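PDB 5K87: 2-methyl-aconitate isomerase from Shewanella oneidensis, which catalyses the cis-trans isomerization of 2-methyl-aconitate in the 2-methylcitrate cycle that breaks down propionate, and works as a homodimer. Local coordinates for residues Asn185-Asp189 with Ile220-Ile224; Leu50-Gly54 with Asp64-Gly68; Phe215-Met219 with Gly338-Asn342. The protein carries 1 engineered substitution. All blocks are in the same frame, centred on the assembly; numbering follows the deposited sequence. Where two conformers were deposited one is given.

Contact 1 (Asn185-Asp189 with Ile220-Ile224); sequences NPAAD and INAGI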
loop_
_atom_site.group_PDB
_atom_site.type_symbol
_atom_site.label_atom_id
_atom_site.label_comp_id
_atom_site.label_asym_id
_atom_site.label_seq_id
_atom_site.Cartn_x
_atom_site.Cartn_y
_atom_site.Cartn_z
ATOM N N ASN A 185 24.643 16.860 15.216
ATOM C CA ASN A 185 25.896 16.739 14.463
ATOM C C ASN A 185 25.732 15.921 13.175
ATOM O O ASN A 185 26.391 14.896 12.997
ATOM C CB ASN A 185 26.976 16.126 15.364
ATOM C CG ASN A 185 28.342 16.068 14.703
ATOM O OD1 ASN A 185 28.720 16.964 13.947
ATOM N ND2 ASN A 185 29.088 15.001 14.979
ATOM N N PRO A 186 24.820 16.352 12.285
ATOM C CA PRO A 186 24.437 15.484 11.166
ATOM C C PRO A 186 25.510 15.265 10.092
ATOM O O PRO A 186 25.413 14.272 9.374
ATOM C CB PRO A 186 23.217 16.201 10.573
ATOM C CG PRO A 186 23.407 17.629 10.951
ATOM C CD PRO A 186 24.026 17.593 12.310
ATOM N N ALA A 187 26.496 16.148 9.962
ATOM C CA ALA A 187 27.543 15.926 8.960
ATOM C C ALA A 187 28.275 14.608 9.204
ATOM O O ALA A 187 28.642 14.301 10.335
ATOM C CB ALA A 187 28.531 17.077 8.952
ATOM N N ALA A 188 28.476 13.824 8.149
ATOM C CA ALA A 188 29.193 12.558 8.278
ATOM C C ALA A 188 30.642 12.812 8.682
ATOM O O ALA A 188 31.190 13.879 8.408
ATOM C CB ALA A 188 29.131 11.782 6.980
ATOM N N ASP A 189 31.258 11.834 9.341
ATOM C CA ASP A 189 32.657 11.953 9.750
ATOM C C ASP A 189 33.618 11.744 8.583
ATOM O O ASP A 189 33.245 11.184 7.552
ATOM C CB ASP A 189 32.976 10.969 10.875
ATOM C CG ASP A 189 32.297 11.340 12.177
ATOM O OD1 ASP A 189 32.022 12.543 12.382
ATOM O OD2 ASP A 189 32.037 10.431 12.994
ATOM N N ILE A 220 26.253 16.461 -0.609
ATOM C CA ILE A 220 26.402 16.658 0.821
ATOM C C ILE A 220 26.106 15.369 1.572
ATOM O O ILE A 220 25.249 14.581 1.166
ATOM C CB ILE A 220 25.490 17.811 1.305
ATOM C CG1 ILE A 220 25.826 18.215 2.740
ATOM C CG2 ILE A 220 24.011 17.455 1.148
ATOM C CD1 ILE A 220 25.127 19.484 3.186
ATOM N N ASN A 221 26.832 15.137 2.655
ATOM C CA ASN A 221 26.572 13.983 3.491
ATOM C C ASN A 221 26.153 14.468 4.869
ATOM O O ASN A 221 26.987 14.674 5.754
ATOM C CB ASN A 221 27.792 13.072 3.569
ATOM C CG ASN A 221 27.432 11.678 4.009
ATOM O OD1 ASN A 221 26.384 11.464 4.622
ATOM N ND2 ASN A 221 28.301 10.716 3.712
ATOM N N ALA A 222 24.852 14.693 5.021
ATOM C CA ALA A 222 24.248 15.133 6.271
ATOM C C ALA A 222 22.812 14.618 6.271
ATOM O O ALA A 222 22.056 14.917 5.355
ATOM C CB ALA A 222 24.273 16.654 6.363
ATOM N N GLY A 223 22.446 13.826 7.273
ATOM C CA GLY A 223 21.166 13.139 7.278
ATOM C C GLY A 223 21.248 11.846 6.481
ATOM O O GLY A 223 21.004 10.754 7.009
ATOM N N ILE A 224 21.609 11.976 5.207
ATOM C CA ILE A 224 21.864 10.856 4.308
ATOM C C ILE A 224 22.690 11.465 3.175
ATOM O O ILE A 224 22.558 12.656 2.902
ATOM C CB ILE A 224 20.523 10.247 3.802
ATOM C CG1 ILE A 224 20.703 8.860 3.159
ATOM C CG2 ILE A 224 19.781 11.214 2.888
ATOM C CD1 ILE A 224 19.428 7.998 3.215
HETATM O O HOH W 1 23.766 12.227 9.374
#

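Contact 2 (Leu50-Gly54 with Asp64-Gly68); sequences LRVIG and DGMGG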
loop_
_atom_site.group_PDB
_atom_site.type_symbol
_atom_site.label_atom_id
_atom_site.label_comp_id
_atom_site.label_asym_id
_atom_site.label_seq_id
_atom_site.Cartn_x
_atom_site.Cartn_y
_atom_site.Cartn_z
ATOM N N LEU A 50 11.946 -9.615 5.152
ATOM C CA LEU A 50 11.429 -9.719 3.793
ATOM C C LEU A 50 10.049 -10.363 3.774
ATOM O O LEU A 50 9.121 -9.852 3.125
ATOM C CB LEU A 50 12.399 -10.512 2.913
ATOM C CG LEU A 50 13.644 -9.751 2.451
ATOM C CD1 LEU A 50 14.733 -10.735 2.036
ATOM C CD2 LEU A 50 13.314 -8.826 1.291
ATOM N N ARG A 51 9.888 -11.461 4.492
ATOM C CA ARG A 51 8.627 -12.174 4.469
ATOM C C ARG A 51 7.528 -11.403 5.192
ATOM O O ARG A 51 6.378 -11.428 4.772
ATOM C CB ARG A 51 8.806 -13.565 5.074
ATOM C CG ARG A 51 7.678 -14.512 4.756
ATOM C CD ARG A 51 7.546 -14.747 3.256
ATOM N NE ARG A 51 6.318 -15.474 2.974
ATOM C CZ ARG A 51 5.127 -14.899 2.875
ATOM N NH1 ARG A 51 5.010 -13.578 3.016
ATOM N NH2 ARG A 51 4.061 -15.635 2.617
ATOM N N VAL A 52 7.877 -10.718 6.277
ATOM C CA VAL A 52 6.882 -9.893 6.971
ATOM C C VAL A 52 6.321 -8.830 6.019
ATOM O O VAL A 52 5.117 -8.595 5.962
ATOM C CB VAL A 52 7.463 -9.221 8.229
ATOM C CG1 VAL A 52 6.514 -8.152 8.762
ATOM C CG2 VAL A 52 7.765 -10.269 9.304
ATOM N N ILE A 53 7.210 -8.191 5.263
ATOM C CA ILE A 53 6.832 -7.103 4.372
ATOM C C ILE A 53 6.162 -7.591 3.072
ATOM O O ILE A 53 5.345 -6.881 2.493
ATOM C CB ILE A 53 8.073 -6.220 4.106
ATOM C CG1 ILE A 53 8.430 -5.413 5.354
ATOM C CG2 ILE A 53 7.897 -5.327 2.889
ATOM C CD1 ILE A 53 7.401 -4.334 5.719
ATOM N N GLY A 54 6.515 -8.795 2.625
ATOM C CA GLY A 54 5.926 -9.378 1.427
ATOM C C GLY A 54 6.849 -9.333 0.218
ATOM O O GLY A 54 6.381 -9.324 -0.925
ATOM N N ASP A 64 1.020 -9.883 -0.243
ATOM C CA ASP A 64 1.254 -11.014 0.647
ATOM C C ASP A 64 2.181 -10.636 1.802
ATOM O O ASP A 64 2.966 -11.450 2.268
ATOM C CB ASP A 64 1.810 -12.193 -0.145
ATOM C CG ASP A 64 1.475 -13.534 0.465
ATOM O OD1 ASP A 64 0.723 -13.614 1.462
ATOM O OD2 ASP A 64 1.962 -14.529 -0.135
ATOM N N GLY A 65 2.067 -9.400 2.279
ATOM C CA GLY A 65 2.766 -8.979 3.479
ATOM C C GLY A 65 2.295 -7.621 3.955
ATOM O O GLY A 65 1.284 -7.088 3.482
ATOM N N MET A 66 3.051 -7.047 4.882
ATOM C CA MET A 66 2.671 -5.786 5.497
ATOM C C MET A 66 3.050 -4.557 4.684
ATOM O O MET A 66 2.624 -3.449 5.012
ATOM C CB MET A 66 3.345 -5.660 6.859
ATOM C CG MET A 66 2.919 -6.709 7.855
ATOM S SD MET A 66 1.163 -6.699 8.235
ATOM C CE MET A 66 0.937 -5.076 8.955
ATOM N N GLY A 67 3.860 -4.716 3.644
ATOM C CA GLY A 67 4.303 -3.567 2.879
ATOM C C GLY A 67 3.191 -2.971 2.041
ATOM O O GLY A 67 2.184 -3.626 1.756
ATOM N N GLY A 68 3.394 -1.726 1.627
ATOM C CA GLY A 68 2.418 -1.014 0.824
ATOM C C GLY A 68 2.904 -0.724 -0.581
ATOM O O GLY A 68 2.316 0.102 -1.288
#

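Contact 3 (Phe215-Met219 with Gly338-Asn342); sequences FNATM and GTLVN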
loop_
_atom_site.group_PDB
_atom_site.type_symbol
_atom_site.label_atom_id
_atom_site.label_comp_id
_atom_site.label_asym_id
_atom_site.label_seq_id
_atom_site.Cartn_x
_atom_site.Cartn_y
_atom_site.Cartn_z
ATOM N N PHE A 215 25.855 18.642 -15.147
ATOM C CA PHE A 215 24.914 19.135 -14.148
ATOM C C PHE A 215 25.654 19.751 -12.964
ATOM O O PHE A 215 26.477 19.095 -12.334
ATOM C CB PHE A 215 23.996 17.995 -13.675
ATOM C CG PHE A 215 23.309 17.263 -14.796
ATOM C CD1 PHE A 215 22.111 17.728 -15.317
ATOM C CD2 PHE A 215 23.863 16.110 -15.335
ATOM C CE1 PHE A 215 21.482 17.061 -16.354
ATOM C CE2 PHE A 215 23.237 15.441 -16.370
ATOM C CZ PHE A 215 22.045 15.917 -16.881
ATOM N N ASN A 216 25.382 21.021 -12.678
ATOM C CA ASN A 216 25.834 21.592 -11.417
ATOM C C ASN A 216 25.159 20.826 -10.299
ATOM O O ASN A 216 23.971 20.525 -10.379
ATOM C CB ASN A 216 25.501 23.078 -11.313
ATOM C CG ASN A 216 26.565 23.956 -11.939
ATOM O OD1 ASN A 216 27.647 24.137 -11.378
ATOM N ND2 ASN A 216 26.263 24.510 -13.101
ATOM N N ALA A 217 25.928 20.493 -9.275
ATOM C CA ALA A 217 25.403 19.682 -8.194
ATOM C C ALA A 217 26.047 20.049 -6.879
ATOM O O ALA A 217 27.228 20.398 -6.828
ATOM C CB ALA A 217 25.627 18.209 -8.490
ATOM N N THR A 218 25.264 19.974 -5.810
ATOM C CA THR A 218 25.826 19.971 -4.475
ATOM C C THR A 218 25.698 18.566 -3.920
ATOM O O THR A 218 24.607 17.992 -3.893
ATOM C CB THR A 218 25.124 20.959 -3.536
ATOM O OG1 THR A 218 25.485 22.292 -3.910
ATOM C CG2 THR A 218 25.555 20.717 -2.100
ATOM N N MET A 219 26.819 18.001 -3.511
ATOM C CA MET A 219 26.852 16.674 -2.926
ATOM C C MET A 219 27.205 16.814 -1.460
ATOM O O MET A 219 28.302 17.257 -1.105
ATOM C CB MET A 219 27.867 15.814 -3.673
ATOM C CG MET A 219 27.360 15.409 -5.054
ATOM S SD MET A 219 28.590 14.777 -6.211
ATOM C CE MET A 219 29.378 16.306 -6.707
ATOM N N GLY A 338 26.204 29.284 -0.469
ATOM C CA GLY A 338 26.844 28.868 -1.701
ATOM C C GLY A 338 26.465 27.497 -2.236
ATOM O O GLY A 338 26.750 27.198 -3.389
ATOM N N THR A 339 25.852 26.635 -1.423
ATOM C CA THR A 339 25.361 25.364 -1.970
ATOM C C THR A 339 24.204 25.648 -2.914
ATOM O O THR A 339 23.597 26.716 -2.858
ATOM C CB THR A 339 24.868 24.386 -0.885
ATOM O OG1 THR A 339 23.676 24.899 -0.287
ATOM C CG2 THR A 339 25.932 24.133 0.172
ATOM N N LEU A 340 23.883 24.697 -3.787
ATOM C CA LEU A 340 22.758 24.882 -4.692
ATOM C C LEU A 340 21.446 25.053 -3.933
ATOM O O LEU A 340 20.550 25.758 -4.381
ATOM C CB LEU A 340 22.642 23.713 -5.670
ATOM C CG LEU A 340 23.742 23.584 -6.720
ATOM C CD1 LEU A 340 23.299 22.614 -7.804
ATOM C CD2 LEU A 340 24.098 24.937 -7.319
ATOM N N VAL A 341 21.331 24.385 -2.788
ATOM C CA VAL A 341 20.136 24.491 -1.968
ATOM C C VAL A 341 20.040 25.903 -1.383
ATOM O O VAL A 341 19.005 26.554 -1.442
ATOM C CB VAL A 341 20.161 23.446 -0.836
ATOM C CG1 VAL A 341 18.946 23.592 0.059
ATOM C CG2 VAL A 341 20.250 22.022 -1.411
ATOM N N ASN A 342 21.153 26.366 -0.829
ATOM C CA ASN A 342 21.244 27.720 -0.301
ATOM C C ASN A 342 20.901 28.762 -1.364
ATOM O O ASN A 342 20.152 29.702 -1.107
ATOM C CB ASN A 342 22.640 27.954 0.249
ATOM C CG ASN A 342 22.852 29.380 0.686
ATOM O OD1 ASN A 342 23.431 30.180 -0.051
ATOM N ND2 ASN A 342 22.378 29.716 1.879
#

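Contact 1 (Asn185-Asp189 with Ile220-Ile224)
The methyl group of A188 sits over the flat side-chain amide of N221, with CB of A188 3.4 Å from CG of N221 and nearly as close to its OD1 and ND2. It therefore covers the middle of the group and meets neither polar atom end-on. N221 presents the amide this way because its CG lies anti to the backbone N (chi1 -160°), while ND2 is hydrogen-bonded to the carbonyl oxygen of G194. Next to this methyl-amide contact the backbones join: N of A188 donates to O of N221 at 2.9 Å, a fairly straight bond (164° at the hydrogen) whose donor stands somewhat tilted from the carbonyl plane. The same oxygen also receives the CA-H of A187.

Further along, the ring CB of P186 loosely touches the methyl of A222, CB to CB 4.4 Å. Here the loop that leaves strand 179-184 runs past the end of strand 213-221, and helix 324-334 lies against both partners, V328 touching P186 and T332 touching A222. The helix begins at G324, a substrate-binding residue, and G223 comes within about 8 Å of the bound malonate, so the contact lies close to the ligand site.

P186 O has two partners, the CA-H of A222 and a water 2.6 Å away that donates to it. That water in turn accepts from N of G223, 3.0 Å off, and so bridges the turn to the loop. G223 has a positive phi (84°), at which a beta carbon would press on the preceding carbonyl oxygen.

Contact 2 (Leu50-Gly54 with Asp64-Gly68)
M66, on the loop, lies across V52 of helix 43-53, and its side chain can be followed atom by atom. CB rests 3.5 Å from O of V52, with CD1 of I53 more loosely beside it. CG, set anti to the carbonyl carbon (chi1 -63°), stays equally near that oxygen and meets CG1 of V52 at 4.0 Å, an apolar touch between the two segments. From there the chain bends at both remaining torsions, so SD and CE lead away from the helix; the side chain also packs on V27 of strand 24-30 and on Y18 of the second subunit.

The backbone of M66 uses the same carbonyl: its N donates to O of V52 at 2.8 Å, in the carbonyl plane. One residue on, N of G67 donates to O of I53 at 2.9 Å. G54 ends the helix here as the C-prime residue of a Schellman motif, and the loop passes close enough to set CA of G54 3.8 Å from CA of G65. Beta carbons on G54, G65 or G67 would all collide with the opposing segment, so three glycines make this approach possible. CG2 of I53 lies over CA of G67 at 4.0 Å.

At the other end of the contact, R51, in one of its two modelled conformers, reaches the carbonyl of D64 with NH1 and makes a long salt bridge to its carboxylate. The firmer partners of D64 belong to the second subunit: R20 and R387 bridge OD1, while N of F174 donates to OD2. K25 of that subunit also bonds to O of G65.

Chemically, the loop's N-H groups satisfy two carbonyls at the helix end, and the arginines gathered round D64 would probably keep its buried carboxylate ionised at the dimer interface.

Contact 3 (Phe215-Met219 with Gly338-Asn342)
T218 lays its methyl obliquely across the side chain of T339, CG2 of T218 standing 3.9 Å from CB of T339 and only slightly farther from its methyl. OG1 of T218 lies beside the backbone N, anti to the carbonyl carbon (chi1 -72°), which leaves CG2 anti to the N; OG1 is thereby turned to the start of helix 340-344. There it receives N of L340 at 2.9 Å in an almost perfectly straight bond, 178° at the hydrogen. Since L203 O can only accept, the hydroxyl gives its own proton to that carbonyl, so OG1 both accepts and donates a hydrogen bond. A valine here would probably leave the N-H of L340 and the carbonyl of L203 each without its mate.

L340 runs the opposite way alongside T218, its CG 3.6 Å from OG1 of T218. Its branch CD1 carries on to the strand backbone, where it lies 3.4 Å from O of N216 and 3.6 Å from CA of A217. O of N216 is buried by this methyl and has no hydrogen-bonding partner in the model.

The contact joins the first turn of a short helix to one side of strand 213-221, which runs antiparallel between strands 205-209 and 225-230. F215 and M219 touch helix 249-266, so the strand lies between two helical elements. T339 is the N-cap: its OG1, set between backbone N and carbonyl carbon (chi1 68°), accepts from N of N342 at 3.0 Å and also bonds to O of A333. T218 thus supplies, from the strand, the acceptor for a helix N-H that the N-cap side chain does not serve. OD1 of N342 reaches back to N of G338, 2.9 Å away, with the donor well above the amide's carbonyl plane.

Contact 1 and contact 3 are neighbours, their centres about 15 Å apart, and both use strand 213-221: residues 215-219 meet the start of helix 340-344, and the strand's end and following turn meet the loop 185-189. Their segments alternate along the chain, so this strand ties an earlier loop to a much later helix. Contact 2 closes before either opens and lies on the opposite side of the chain's centre, its centre about 31 Å from that of contact 1 and 37 Å from that of contact 3. Contact 2 adjoins the second subunit, contact 1 lies near the malonate site, and contact 3 is away from both.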